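Local coordinates for protein methyltransferase (Streptomyces avermitilis, PDB 3GIW) that is probably an S-adenosylmethionine-dependent methyltransferase of Rossmann fold, able to bind S-adenosylhomocysteine, though its substrate remains unknown, at residues R26-I31 / A61-M66; V70-K75 / H250-D255; A144-L147 / E151-D154. All blocks are in the same frame, centred on the assembly; numbering follows the deposited sequence.

Contact 1: R26-I31 / A61-M66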
ATOM      1  N   ARG A  26       1.219  -8.921  -9.028  1.00 11.29           N
ATOM      2  CA  ARG A  26       2.014 -10.083  -9.386  1.00 12.06           C
ATOM      3  C   ARG A  26       3.433  -9.701  -9.843  1.00 12.43           C
ATOM      4  O   ARG A  26       4.401 -10.406  -9.537  1.00 12.28           O
ATOM      5  CB  ARG A  26       1.294 -10.904 -10.481  1.00 12.90           C
ATOM      6  CG  ARG A  26      -0.141 -11.329 -10.090  1.00 13.74           C
ATOM      7  CD  ARG A  26      -0.905 -11.950 -11.247  1.00 14.67           C
ATOM      8  NE  ARG A  26      -2.361 -11.776 -11.064  1.00 16.34           N
ATOM      9  CZ  ARG A  26      -3.267 -12.310 -11.892  1.00 17.34           C
ATOM     10  NH1 ARG A  26      -2.858 -13.008 -12.952  1.00 18.68           N
ATOM     11  NH2 ARG A  26      -4.561 -12.139 -11.661  1.00 16.62           N
ATOM     12  N   ILE A  27       3.557  -8.590 -10.581  1.00 12.14           N
ATOM     13  CA  ILE A  27       4.901  -8.069 -10.891  1.00 13.15           C
ATOM     14  C   ILE A  27       5.651  -7.742  -9.599  1.00 12.22           C
ATOM     15  O   ILE A  27       6.833  -8.084  -9.441  1.00 12.17           O
ATOM     16  CB  ILE A  27       4.806  -6.781 -11.774  1.00 13.57           C
ATOM     17  CG1 ILE A  27       4.250  -7.112 -13.165  1.00 14.53           C
ATOM     18  CG2 ILE A  27       6.174  -6.081 -11.876  1.00 14.41           C
ATOM     19  CD1 ILE A  27       3.792  -5.890 -13.973  1.00 14.67           C
ATOM     20  N   TYR A  28       4.967  -7.072  -8.675  1.00 11.92           N
ATOM     21  CA  TYR A  28       5.599  -6.689  -7.404  0.50 11.63           C
ATOM     22  C   TYR A  28       6.085  -7.963  -6.680  1.00 12.91           C
ATOM     23  O   TYR A  28       7.246  -8.054  -6.208  1.00 13.14           O
ATOM     24  CB  TYR A  28       4.587  -5.914  -6.575  0.50 13.20           C
ATOM     25  CG  TYR A  28       5.041  -5.411  -5.234  0.50 12.88           C
ATOM     26  CD1 TYR A  28       4.856  -6.162  -4.092  0.50 13.77           C
ATOM     27  CD2 TYR A  28       5.572  -4.133  -5.083  0.50 13.29           C
ATOM     28  CE1 TYR A  28       5.238  -5.672  -2.850  0.50 13.52           C
ATOM     29  CE2 TYR A  28       5.919  -3.636  -3.850  0.50 15.34           C
ATOM     30  CZ  TYR A  28       5.749  -4.402  -2.739  0.50 14.11           C
ATOM     31  OH  TYR A  28       6.108  -3.852  -1.513  0.50 16.14           O
ATOM     32  N   ASP A  29       5.215  -8.976  -6.600  1.00 12.44           N
ATOM     33  CA  ASP A  29       5.606 -10.200  -5.936  1.00 13.09           C
ATOM     34  C   ASP A  29       6.800 -10.884  -6.614  1.00 13.23           C
ATOM     35  O   ASP A  29       7.710 -11.347  -5.928  1.00 12.71           O
ATOM     36  CB  ASP A  29       4.419 -11.171  -5.830  1.00 12.38           C
ATOM     37  CG  ASP A  29       4.605 -12.219  -4.757  1.00 13.83           C
ATOM     38  OD1 ASP A  29       4.803 -11.847  -3.592  1.00 17.45           O
ATOM     39  OD2 ASP A  29       4.522 -13.411  -5.085  1.00 16.53           O
ATOM     40  N   TYR A  30       6.783 -10.956  -7.940  1.00 12.44           N
ATOM     41  CA  TYR A  30       7.914 -11.495  -8.713  1.00 12.33           C
ATOM     42  C   TYR A  30       9.203 -10.777  -8.312  1.00 12.58           C
ATOM     43  O   TYR A  30      10.205 -11.409  -7.941  1.00 13.20           O
ATOM     44  CB  TYR A  30       7.659 -11.365 -10.214  1.00 12.29           C
ATOM     45  CG  TYR A  30       8.899 -11.615 -11.028  1.00 13.36           C
ATOM     46  CD1 TYR A  30       9.486 -12.870 -11.055  1.00 13.37           C
ATOM     47  CD2 TYR A  30       9.505 -10.593 -11.742  1.00 12.96           C
ATOM     48  CE1 TYR A  30      10.622 -13.105 -11.782  1.00 14.36           C
ATOM     49  CE2 TYR A  30      10.639 -10.799 -12.482  1.00 13.17           C
ATOM     50  CZ  TYR A  30      11.205 -12.075 -12.504  1.00 13.50           C
ATOM     51  OH  TYR A  30      12.372 -12.322 -13.228  1.00 15.51           O
ATOM     52  N   ILE A  31       9.176  -9.447  -8.356  1.00 13.17           N
ATOM     53  CA  ILE A  31      10.389  -8.666  -8.098  1.00 14.24           C
ATOM     54  C   ILE A  31      10.905  -8.818  -6.661  1.00 14.70           C
ATOM     55  O   ILE A  31      12.112  -8.852  -6.489  1.00 15.97           O
ATOM     56  CB  ILE A  31      10.151  -7.187  -8.482  1.00 14.07           C
ATOM     57  CG1 ILE A  31       9.948  -7.015  -9.990  1.00 14.13           C
ATOM     58  CG2 ILE A  31      11.251  -6.232  -7.894  1.00 14.08           C
ATOM     59  CD1 ILE A  31      11.173  -7.294 -10.905  1.00 15.77           C
ATOM     60  N   ALA A  61      12.068  -1.708  -0.462  1.00 11.23           N
ATOM     61  CA  ALA A  61      12.011  -0.602   0.460  1.00 11.82           C
ATOM     62  C   ALA A  61      10.568  -0.197   0.769  1.00 11.50           C
ATOM     63  O   ALA A  61      10.249   0.229   1.887  1.00 12.72           O
ATOM     64  CB  ALA A  61      12.804   0.638  -0.095  1.00 12.72           C
ATOM     65  N   ASN A  62       9.686  -0.283  -0.205  1.00 11.52           N
ATOM     66  CA  ASN A  62       8.275   0.006   0.044  1.00 11.84           C
ATOM     67  C   ASN A  62       7.667  -0.998   1.028  1.00 11.24           C
ATOM     68  O   ASN A  62       6.955  -0.607   1.974  1.00 12.90           O
ATOM     69  CB  ASN A  62       7.481   0.028  -1.256  1.00 12.63           C
ATOM     70  CG  ASN A  62       5.982   0.190  -1.019  1.00 15.08           C
ATOM     71  OD1 ASN A  62       5.522   1.307  -0.817  1.00 16.09           O
ATOM     72  ND2 ASN A  62       5.265  -0.924  -0.957  1.00 15.90           N
ATOM     73  N   ARG A  63       7.986  -2.280   0.861  1.00 11.03           N
ATOM     74  CA  ARG A  63       7.495  -3.297   1.790  1.00 13.36           C
ATOM     75  C   ARG A  63       8.053  -3.053   3.181  1.00 12.32           C
ATOM     76  O   ARG A  63       7.304  -3.146   4.197  1.00 12.98           O
ATOM     77  CB  ARG A  63       7.772  -4.714   1.289  1.00 14.66           C
ATOM     78  CG  ARG A  63       6.985  -5.786   2.094  1.00 16.98           C
ATOM     79  CD  ARG A  63       5.493  -5.806   1.790  1.00 20.25           C
ATOM     80  NE  ARG A  63       4.766  -6.717   2.690  1.00 21.15           N
ATOM     81  CZ  ARG A  63       3.483  -7.050   2.533  1.00 22.82           C
ATOM     82  NH1 ARG A  63       2.786  -6.572   1.499  1.00 22.76           N
ATOM     83  NH2 ARG A  63       2.898  -7.868   3.413  1.00 22.08           N
ATOM     84  N   ASP A  64       9.345  -2.759   3.307  1.00 12.51           N
ATOM     85  CA  ASP A  64       9.970  -2.507   4.602  1.00 12.66           C
ATOM     86  C   ASP A  64       9.324  -1.287   5.296  1.00 13.36           C
ATOM     87  O   ASP A  64       9.097  -1.292   6.511  1.00 12.56           O
ATOM     88  CB  ASP A  64      11.481  -2.256   4.438  1.00 13.35           C
ATOM     89  CG  ASP A  64      12.276  -3.512   4.068  1.00 15.59           C
ATOM     90  OD1 ASP A  64      11.778  -4.633   4.232  1.00 18.23           O
ATOM     91  OD2 ASP A  64      13.425  -3.349   3.597  1.00 16.49           O
ATOM     92  N   TRP A  65       9.005  -0.263   4.502  1.00 13.01           N
ATOM     93  CA  TRP A  65       8.342   0.936   4.985  1.00 12.87           C
ATOM     94  C   TRP A  65       6.970   0.564   5.572  1.00 12.37           C
ATOM     95  O   TRP A  65       6.627   1.039   6.661  1.00 13.44           O
ATOM     96  CB  TRP A  65       8.209   2.016   3.872  1.00 13.35           C
ATOM     97  CG  TRP A  65       7.496   3.242   4.397  1.00 12.58           C
ATOM     98  CD1 TRP A  65       8.047   4.255   5.081  1.00 13.96           C
ATOM     99  CD2 TRP A  65       6.086   3.504   4.339  1.00 13.68           C
ATOM    100  NE1 TRP A  65       7.074   5.157   5.463  1.00 13.94           N
ATOM    101  CE2 TRP A  65       5.862   4.702   5.028  1.00 14.34           C
ATOM    102  CE3 TRP A  65       4.995   2.837   3.773  1.00 15.81           C
ATOM    103  CZ2 TRP A  65       4.582   5.243   5.175  1.00 14.49           C
ATOM    104  CZ3 TRP A  65       3.743   3.372   3.962  1.00 15.02           C
ATOM    105  CH2 TRP A  65       3.555   4.564   4.618  1.00 15.24           C
HETATM  106  N   MSE A  66       6.198  -0.254   4.867  0.70 11.81           N
HETATM  107  CA  MSE A  66       4.904  -0.682   5.412  0.70 11.42           C
HETATM  108  C   MSE A  66       5.110  -1.281   6.797  0.70 11.82           C
HETATM  109  O   MSE A  66       4.368  -0.988   7.722  0.70 12.24           O
HETATM  110  CB  MSE A  66       4.222  -1.717   4.495  0.70 12.66           C
HETATM  111  CG  MSE A  66       2.868  -2.211   5.034  0.70 13.68           C
HETATM  112 SE   MSE A  66       2.938  -3.733   6.275  0.52 14.63          SE
HETATM  113  CE  MSE A  66       2.904  -5.143   5.018  0.70 18.82           C
TER
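Tyr-28 reaches from helix 24-31 to Asn-62 and Arg-63 on helix 55-75, and all three residues belong to the S-adenosyl-L-homocysteine site of this Rossmann-fold protein. The two backbones stand well apart, with 10.0 Å between the CA atoms of Tyr-28 and Arg-63, so the gap is bridged by side chains alone. Tyr-28, described here in one of its two modelled conformers, leaves its helix with CB directed toward helix 55-75. Its CG lies opposite the backbone N (chi1 -179°), which extends the phenol straight out from the helix. The side chain also touches Met-59 of helix 55-75. Farther along, CE2 comes to 4.0 Å from Asn-62 ND2 and CZ to 3.9 Å from the same nitrogen, both approaches being oblique to the ring.

The tip carries the one hydrogen bond of the contact: Asn-62 ND2 donates to Tyr-28 OH over 3.1 Å. The bond is nearly straight, at 165° about the hydrogen, and the hydroxyl oxygen lies almost exactly in the amide plane. That plane stands nearly perpendicular to the phenol ring, at 86°. The other end of the amide is also engaged, OD1 being hydrogen-bonded to Ser-199 OG, so, in this conformer of Tyr-28, partners at both ends fix which end is N and probably limit the rotation of the Asn-62 amide.

Arg-63 meets the hydroxyl through its aliphatic part. Its chain then bends at chi2 and carries the guanidinium past the phenol, where NH2 makes a weak hydrogen bond to Pro-93 O. At the root of that chain, Arg-63 CB lies 3.4 Å from Tyr-28 OH, with CD farther off at 3.9 Å from the same oxygen.

Contact 2: V70-K75 / H250-D255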
ATOM      1  N   VAL A  70       3.277   0.374  10.040  1.00 11.93           N
ATOM      2  CA  VAL A  70       2.268  -0.370  10.795  1.00 12.81           C
ATOM      3  C   VAL A  70       2.730  -0.593  12.233  1.00 12.88           C
ATOM      4  O   VAL A  70       1.924  -0.428  13.183  1.00 13.04           O
ATOM      5  CB  VAL A  70       1.914  -1.691  10.082  1.00 12.85           C
ATOM      6  CG1 VAL A  70       1.030  -2.598  10.963  1.00 13.03           C
ATOM      7  CG2 VAL A  70       1.205  -1.381   8.734  1.00 15.62           C
ATOM      8  N   ALA A  71       4.010  -0.915  12.433  1.00 12.62           N
ATOM      9  CA  ALA A  71       4.547  -1.033  13.789  1.00 13.40           C
ATOM     10  C   ALA A  71       4.410   0.285  14.592  1.00 13.52           C
ATOM     11  O   ALA A  71       3.964   0.271  15.740  1.00 13.23           O
ATOM     12  CB  ALA A  71       6.000  -1.486  13.728  1.00 13.99           C
ATOM     13  N   HIS A  72       4.732   1.419  13.985  1.00 12.77           N
ATOM     14  CA  HIS A  72       4.523   2.718  14.605  1.00 12.89           C
ATOM     15  C   HIS A  72       3.055   2.917  15.001  1.00 12.33           C
ATOM     16  O   HIS A  72       2.739   3.370  16.105  1.00 13.36           O
ATOM     17  CB  HIS A  72       4.909   3.847  13.645  1.00 14.42           C
ATOM     18  CG  HIS A  72       4.700   5.218  14.214  1.00 16.50           C
ATOM     19  ND1 HIS A  72       5.650   5.841  14.996  1.00 17.45           N
ATOM     20  CD2 HIS A  72       3.639   6.062  14.162  1.00 17.92           C
ATOM     21  CE1 HIS A  72       5.186   7.013  15.393  1.00 18.56           C
ATOM     22  NE2 HIS A  72       3.979   7.181  14.885  1.00 18.57           N
ATOM     23  N   LEU A  73       2.154   2.675  14.059  1.00 12.33           N
ATOM     24  CA  LEU A  73       0.727   2.862  14.296  1.00 13.07           C
ATOM     25  C   LEU A  73       0.221   1.990  15.461  1.00 12.33           C
ATOM     26  O   LEU A  73      -0.534   2.474  16.321  1.00 12.73           O
ATOM     27  CB  LEU A  73      -0.045   2.592  13.021  1.00 12.84           C
ATOM     28  CG  LEU A  73       0.006   3.698  11.956  1.00 13.93           C
ATOM     29  CD1 LEU A  73      -0.400   3.130  10.589  1.00 14.69           C
ATOM     30  CD2 LEU A  73      -0.859   4.916  12.362  1.00 14.79           C
ATOM     31  N   ALA A  74       0.661   0.726  15.530  1.00 12.83           N
ATOM     32  CA  ALA A  74       0.233  -0.189  16.580  1.00 13.90           C
ATOM     33  C   ALA A  74       0.899   0.171  17.898  1.00 14.09           C
ATOM     34  O   ALA A  74       0.222   0.274  18.924  1.00 15.57           O
ATOM     35  CB  ALA A  74       0.530  -1.631  16.215  1.00 13.89           C
ATOM     36  N   LYS A  75       2.211   0.391  17.891  1.00 14.22           N
ATOM     37  CA  LYS A  75       2.947   0.535  19.147  0.50 15.41           C
ATOM     38  C   LYS A  75       2.867   1.949  19.707  1.00 16.59           C
ATOM     39  O   LYS A  75       2.469   2.124  20.855  1.00 19.97           O
ATOM     40  CB  LYS A  75       4.413   0.104  18.996  0.50 15.29           C
ATOM     41  CG  LYS A  75       5.163  -0.023  20.336  0.50 15.55           C
ATOM     42  N   HIS A 250      12.722   5.335   2.400  1.00 10.91           N
ATOM     43  CA  HIS A 250      13.890   4.853   3.140  1.00 11.60           C
ATOM     44  C   HIS A 250      14.393   5.864   4.171  1.00 12.23           C
ATOM     45  O   HIS A 250      15.272   5.546   4.972  1.00 13.87           O
ATOM     46  CB  HIS A 250      14.997   4.443   2.180  1.00 13.13           C
ATOM     47  CG  HIS A 250      15.587   5.585   1.429  1.00 12.88           C
ATOM     48  ND1 HIS A 250      14.822   6.457   0.674  1.00 13.07           N
ATOM     49  CD2 HIS A 250      16.872   5.984   1.274  1.00 13.02           C
ATOM     50  CE1 HIS A 250      15.614   7.350   0.108  1.00 13.44           C
ATOM     51  NE2 HIS A 250      16.865   7.080   0.447  1.00 14.12           N
ATOM     52  N   LYS A 251      13.847   7.063   4.136  1.00 11.53           N
ATOM     53  CA  LYS A 251      14.155   8.126   5.094  1.00 11.79           C
ATOM     54  C   LYS A 251      13.090   8.309   6.197  1.00 12.41           C
ATOM     55  O   LYS A 251      13.219   9.201   7.037  1.00 13.53           O
ATOM     56  CB  LYS A 251      14.343   9.455   4.322  1.00 12.10           C
ATOM     57  CG  LYS A 251      15.494   9.401   3.353  1.00 13.02           C
ATOM     58  CD  LYS A 251      15.761  10.734   2.673  1.00 13.72           C
ATOM     59  CE  LYS A 251      16.854  10.561   1.652  1.00 14.82           C
ATOM     60  NZ  LYS A 251      17.341  11.871   1.104  1.00 16.06           N
ATOM     61  N   TRP A 252      12.035   7.492   6.166  1.00 12.03           N
ATOM     62  CA  TRP A 252      10.956   7.554   7.158  1.00 11.86           C
ATOM     63  C   TRP A 252      11.249   6.579   8.306  1.00 11.82           C
ATOM     64  O   TRP A 252      11.153   5.370   8.129  1.00 11.82           O
ATOM     65  CB  TRP A 252       9.591   7.255   6.511  1.00 11.34           C
ATOM     66  CG  TRP A 252       8.391   7.608   7.337  1.00 11.87           C
ATOM     67  CD1 TRP A 252       7.697   8.771   7.277  1.00 12.61           C
ATOM     68  CD2 TRP A 252       7.789   6.824   8.389  1.00 13.41           C
ATOM     69  NE1 TRP A 252       6.680   8.766   8.203  1.00 12.15           N
ATOM     70  CE2 TRP A 252       6.732   7.594   8.917  1.00 13.28           C
ATOM     71  CE3 TRP A 252       8.022   5.549   8.911  1.00 12.64           C
ATOM     72  CZ2 TRP A 252       5.912   7.131   9.973  1.00 14.27           C
ATOM     73  CZ3 TRP A 252       7.220   5.094   9.975  1.00 13.88           C
ATOM     74  CH2 TRP A 252       6.174   5.881  10.473  1.00 12.98           C
ATOM     75  N   HIS A 253      11.596   7.114   9.476  1.00 12.82           N
ATOM     76  CA  HIS A 253      11.918   6.318  10.683  1.00 14.50           C
ATOM     77  C   HIS A 253      12.829   5.115  10.343  1.00 13.75           C
ATOM     78  O   HIS A 253      12.483   3.950  10.623  1.00 14.33           O
ATOM     79  CB  HIS A 253      10.638   5.858  11.396  1.00 16.03           C
ATOM     80  CG  HIS A 253       9.781   6.972  11.924  1.00 17.46           C
ATOM     81  ND1 HIS A 253       9.206   6.929  13.178  1.00 23.37           N
ATOM     82  CD2 HIS A 253       9.364   8.128  11.367  1.00 19.34           C
ATOM     83  CE1 HIS A 253       8.505   8.032  13.380  1.00 23.26           C
ATOM     84  NE2 HIS A 253       8.601   8.789  12.304  1.00 20.98           N
ATOM     85  N   PRO A 254      13.979   5.375   9.713  1.00 14.28           N
ATOM     86  CA  PRO A 254      14.826   4.261   9.295  1.00 16.79           C
ATOM     87  C   PRO A 254      15.394   3.485  10.500  1.00 19.74           C
ATOM     88  O   PRO A 254      15.622   4.071  11.559  1.00 18.59           O
ATOM     89  CB  PRO A 254      15.941   4.955   8.503  1.00 16.76           C
ATOM     90  CG  PRO A 254      16.029   6.323   9.108  1.00 16.15           C
ATOM     91  CD  PRO A 254      14.585   6.683   9.384  1.00 14.35           C
ATOM     92  N   ASP A 255      15.573   2.180  10.333  1.00 23.99           N
ATOM     93  CA  ASP A 255      16.349   1.357  11.269  1.00 28.22           C
ATOM     94  C   ASP A 255      17.830   1.529  10.937  1.00 29.83           C
ATOM     95  O   ASP A 255      18.184   2.182   9.951  1.00 29.40           O
ATOM     96  CB  ASP A 255      15.996  -0.131  11.114  1.00 30.04           C
ATOM     97  CG  ASP A 255      14.560  -0.442  11.451  1.00 32.13           C
ATOM     98  OD1 ASP A 255      14.040   0.114  12.445  1.00 34.66           O
ATOM     99  OD2 ASP A 255      13.955  -1.264  10.724  1.00 33.48           O
TER
HETATM  100  O   HOH W   1       8.420   4.512  14.702  1.00 38.43           O
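Extended first torsions bring His-72 and Trp-252 together: in each, CG lies opposite the backbone N (chi1 179° and -166°), which carries the imidazole out from its helix and swings the far end of the indole toward it. CB of His-72 points toward the loop, whereas Trp-252 closes the distance only with the far end of its six-membered ring. There, Trp-252 CH2 comes to 4.0 Å from His-72 CB, which lies close to the indole plane. The resulting pair is T-shaped: the indole edge is directed at the imidazole face, with the planes at 83° and the two ring centroids 5.8 Å apart.

His-253 completes an aromatic cluster. Its ring and the indole of the preceding Trp-252 lie over one another, CD2 of His-253 standing 3.5 Å above the indole plane near its centre. Toward the helix, His-253 CE1 comes to 3.9 Å from His-72 ND1, an oblique approach with steeply inclined rings.

The loop carrying Trp-252 and His-253 connects strand 240-248 to strand 269-275, the edge strand and its antiparallel neighbour in the 3-2-1-4-5-7-6 sheet characteristic of class I methyltransferases. The cluster therefore joins the last turns of helix 55-75 to the antiparallel end of that sheet, and Pro-244 and Val-247 of strand 240-248 also pack on Trp-252. Arg-68, earlier on the same helix, reinforces the junction with a hydrogen bond from NH2 to Trp-252 O.

A water ties the two histidines together, lying 3.1 Å from His-72 ND1 and 3.0 Å from His-253 ND1. On the far side of the second ring, His-253 NE2 is hydrogen-bonded to Glu-243 O, which holds that imidazole at both nitrogens.

Contact 3: A144-L147 / E151-D154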
ATOM      1  N   ALA A 144     -18.374   2.876  -1.265  1.00 27.40           N
ATOM      2  CA  ALA A 144     -19.516   2.224  -0.575  1.00 26.75           C
ATOM      3  C   ALA A 144     -19.433   0.698  -0.529  1.00 26.37           C
ATOM      4  O   ALA A 144     -19.777   0.063   0.492  1.00 26.04           O
ATOM      5  CB  ALA A 144     -20.863   2.641  -1.208  1.00 27.93           C
ATOM      6  N   SER A 145     -18.984   0.108  -1.629  1.00 24.27           N
ATOM      7  CA  SER A 145     -18.742  -1.341  -1.690  1.00 24.86           C
ATOM      8  C   SER A 145     -17.745  -1.836  -0.623  1.00 23.58           C
ATOM      9  O   SER A 145     -17.783  -3.004  -0.237  1.00 23.74           O
ATOM     10  CB  SER A 145     -18.242  -1.749  -3.090  1.00 24.82           C
ATOM     11  OG  SER A 145     -16.939  -1.286  -3.360  1.00 25.73           O
ATOM     12  N   ILE A 146     -16.839  -0.952  -0.193  1.00 20.96           N
ATOM     13  CA  ILE A 146     -15.906  -1.244   0.858  1.00 19.36           C
ATOM     14  C   ILE A 146     -16.557  -0.937   2.190  1.00 18.35           C
ATOM     15  O   ILE A 146     -16.642  -1.794   3.042  1.00 19.32           O
ATOM     16  CB  ILE A 146     -14.580  -0.446   0.661  1.00 18.56           C
ATOM     17  CG1 ILE A 146     -13.928  -0.860  -0.681  1.00 18.25           C
ATOM     18  CG2 ILE A 146     -13.666  -0.626   1.840  1.00 18.49           C
ATOM     19  CD1 ILE A 146     -12.700  -0.072  -1.124  1.00 18.53           C
ATOM     20  N   LEU A 147     -17.027   0.306   2.363  1.00 20.84           N
ATOM     21  CA  LEU A 147     -17.462   0.788   3.690  1.00 20.26           C
ATOM     22  C   LEU A 147     -18.739   0.088   4.217  1.00 19.42           C
ATOM     23  O   LEU A 147     -18.907  -0.085   5.433  1.00 21.32           O
ATOM     24  CB  LEU A 147     -17.655   2.315   3.658  1.00 20.98           C
ATOM     25  CG  LEU A 147     -16.407   3.150   3.333  1.00 21.46           C
ATOM     26  CD1 LEU A 147     -16.733   4.629   3.068  1.00 22.49           C
ATOM     27  CD2 LEU A 147     -15.440   2.988   4.455  1.00 22.84           C
ATOM     28  N   GLU A 151     -18.373  -7.897   5.637  1.00 22.05           N
ATOM     29  CA  GLU A 151     -17.122  -8.402   6.191  1.00 22.60           C
ATOM     30  C   GLU A 151     -16.416  -7.322   6.983  1.00 21.59           C
ATOM     31  O   GLU A 151     -15.804  -7.594   8.017  1.00 23.06           O
ATOM     32  CB  GLU A 151     -16.181  -8.888   5.076  1.00 23.69           C
ATOM     33  CG  GLU A 151     -16.696 -10.100   4.313  1.00 25.64           C
ATOM     34  CD  GLU A 151     -17.514  -9.750   3.059  1.00 26.51           C
ATOM     35  OE1 GLU A 151     -17.971  -8.597   2.876  1.00 25.37           O
ATOM     36  OE2 GLU A 151     -17.700 -10.667   2.237  1.00 27.15           O
ATOM     37  N   LEU A 152     -16.527  -6.096   6.493  1.00 18.26           N
ATOM     38  CA  LEU A 152     -15.918  -4.943   7.138  1.00 18.55           C
ATOM     39  C   LEU A 152     -16.691  -4.546   8.375  1.00 19.03           C
ATOM     40  O   LEU A 152     -16.097  -4.368   9.440  1.00 17.79           O
ATOM     41  CB  LEU A 152     -15.863  -3.758   6.190  1.00 18.79           C
ATOM     42  CG  LEU A 152     -15.149  -2.529   6.737  1.00 20.31           C
ATOM     43  CD1 LEU A 152     -14.497  -1.794   5.570  1.00 20.68           C
ATOM     44  CD2 LEU A 152     -16.123  -1.628   7.452  1.00 21.18           C
ATOM     45  N   ARG A 153     -18.015  -4.467   8.245  1.00 19.49           N
ATOM     46  CA  ARG A 153     -18.857  -4.033   9.378  1.00 19.81           C
ATOM     47  C   ARG A 153     -18.927  -5.039  10.507  1.00 19.12           C
ATOM     48  O   ARG A 153     -19.216  -4.645  11.633  1.00 18.13           O
ATOM     49  CB  ARG A 153     -20.268  -3.688   8.916  1.00 22.17           C
ATOM     50  CG  ARG A 153     -20.329  -2.442   8.113  1.00 23.65           C
ATOM     51  CD  ARG A 153     -19.932  -1.244   8.958  1.00 25.70           C
ATOM     52  NE  ARG A 153     -19.949  -0.034   8.163  1.00 28.21           N
ATOM     53  CZ  ARG A 153     -20.580   1.098   8.475  1.00 29.04           C
ATOM     54  NH1 ARG A 153     -21.237   1.254   9.626  1.00 30.03           N
ATOM     55  NH2 ARG A 153     -20.496   2.114   7.631  1.00 29.59           N
ATOM     56  N   ASP A 154     -18.695  -6.315  10.201  1.00 17.89           N
ATOM     57  CA  ASP A 154     -18.537  -7.350  11.225  1.00 18.72           C
ATOM     58  C   ASP A 154     -17.174  -7.427  11.843  1.00 18.48           C
ATOM     59  O   ASP A 154     -16.980  -8.180  12.809  1.00 20.89           O
ATOM     60  CB  ASP A 154     -18.901  -8.738  10.682  1.00 19.75           C
ATOM     61  CG  ASP A 154     -20.385  -8.891  10.422  1.00 21.66           C
ATOM     62  OD1 ASP A 154     -21.177  -8.089  10.963  1.00 21.36           O
ATOM     63  OD2 ASP A 154     -20.741  -9.824   9.664  1.00 24.22           O
TER
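Leu-147 and Leu-152, whose CA atoms are 6.9 Å apart, mark the closest backbone approach between helix 143-147 and helix 150-153, two short helices on the connection between strands 132-137 and 163-167. Leu-152 points toward the first helix, and its two methyls divide the apolar packing between the last two residues of that helix. CD1 packs 4.0 Å from Ile-146 CG2 and lies 3.3 Å from Ile-146 O, while CD2 comes to 3.8 Å from Leu-147 O. Were Leu-152 cut back to an alanine, Ile-146 CG2 is likely to lose its methyl partner and a gap would probably open between the helices.

Arg-153 folds back at chi2 (-65°), which brings its NE to Leu-147 O. This hydrogen bond is 2.9 Å long and 165° at the hydrogen; the acceptor lies at the guanidinium edge, close to its plane, and NE approaches the carbonyl almost head-on. NH2 adds a long, weak ion pair with Asp-148. Because Arg-153 is exposed and touches a crystal neighbour, its pose may owe something to the lattice. The positive guanidinium at a carbonyl of the C-terminal end of helix 143-147 would be electrostatically favourable, though with so short a helix the effect is probably modest.

How the contacts relate
Helix 55-75 serves both contact 1 and contact 2, whose centres are 16 Å apart. They touch directly where Trp-65 NE1 meets Trp-252 CG at 3.4 Å, so the indoles link the cofactor-site part of the helix to the loop 250-255. Contact 2 itself stands back from the site: the Trp-252 side chain is about 10 Å from that of Asn-62. Contact 3 is separate, its nearest atoms about 17 Å from contact 1 and about 16 Å from contact 2, and it lies across the chain's centre from contact 1. It nevertheless probably lies beside the S-adenosyl-L-homocysteine site, unoccupied by that ligand here, as the Ile-146 side chain is about 4 Å from that of the binding residue Met-140.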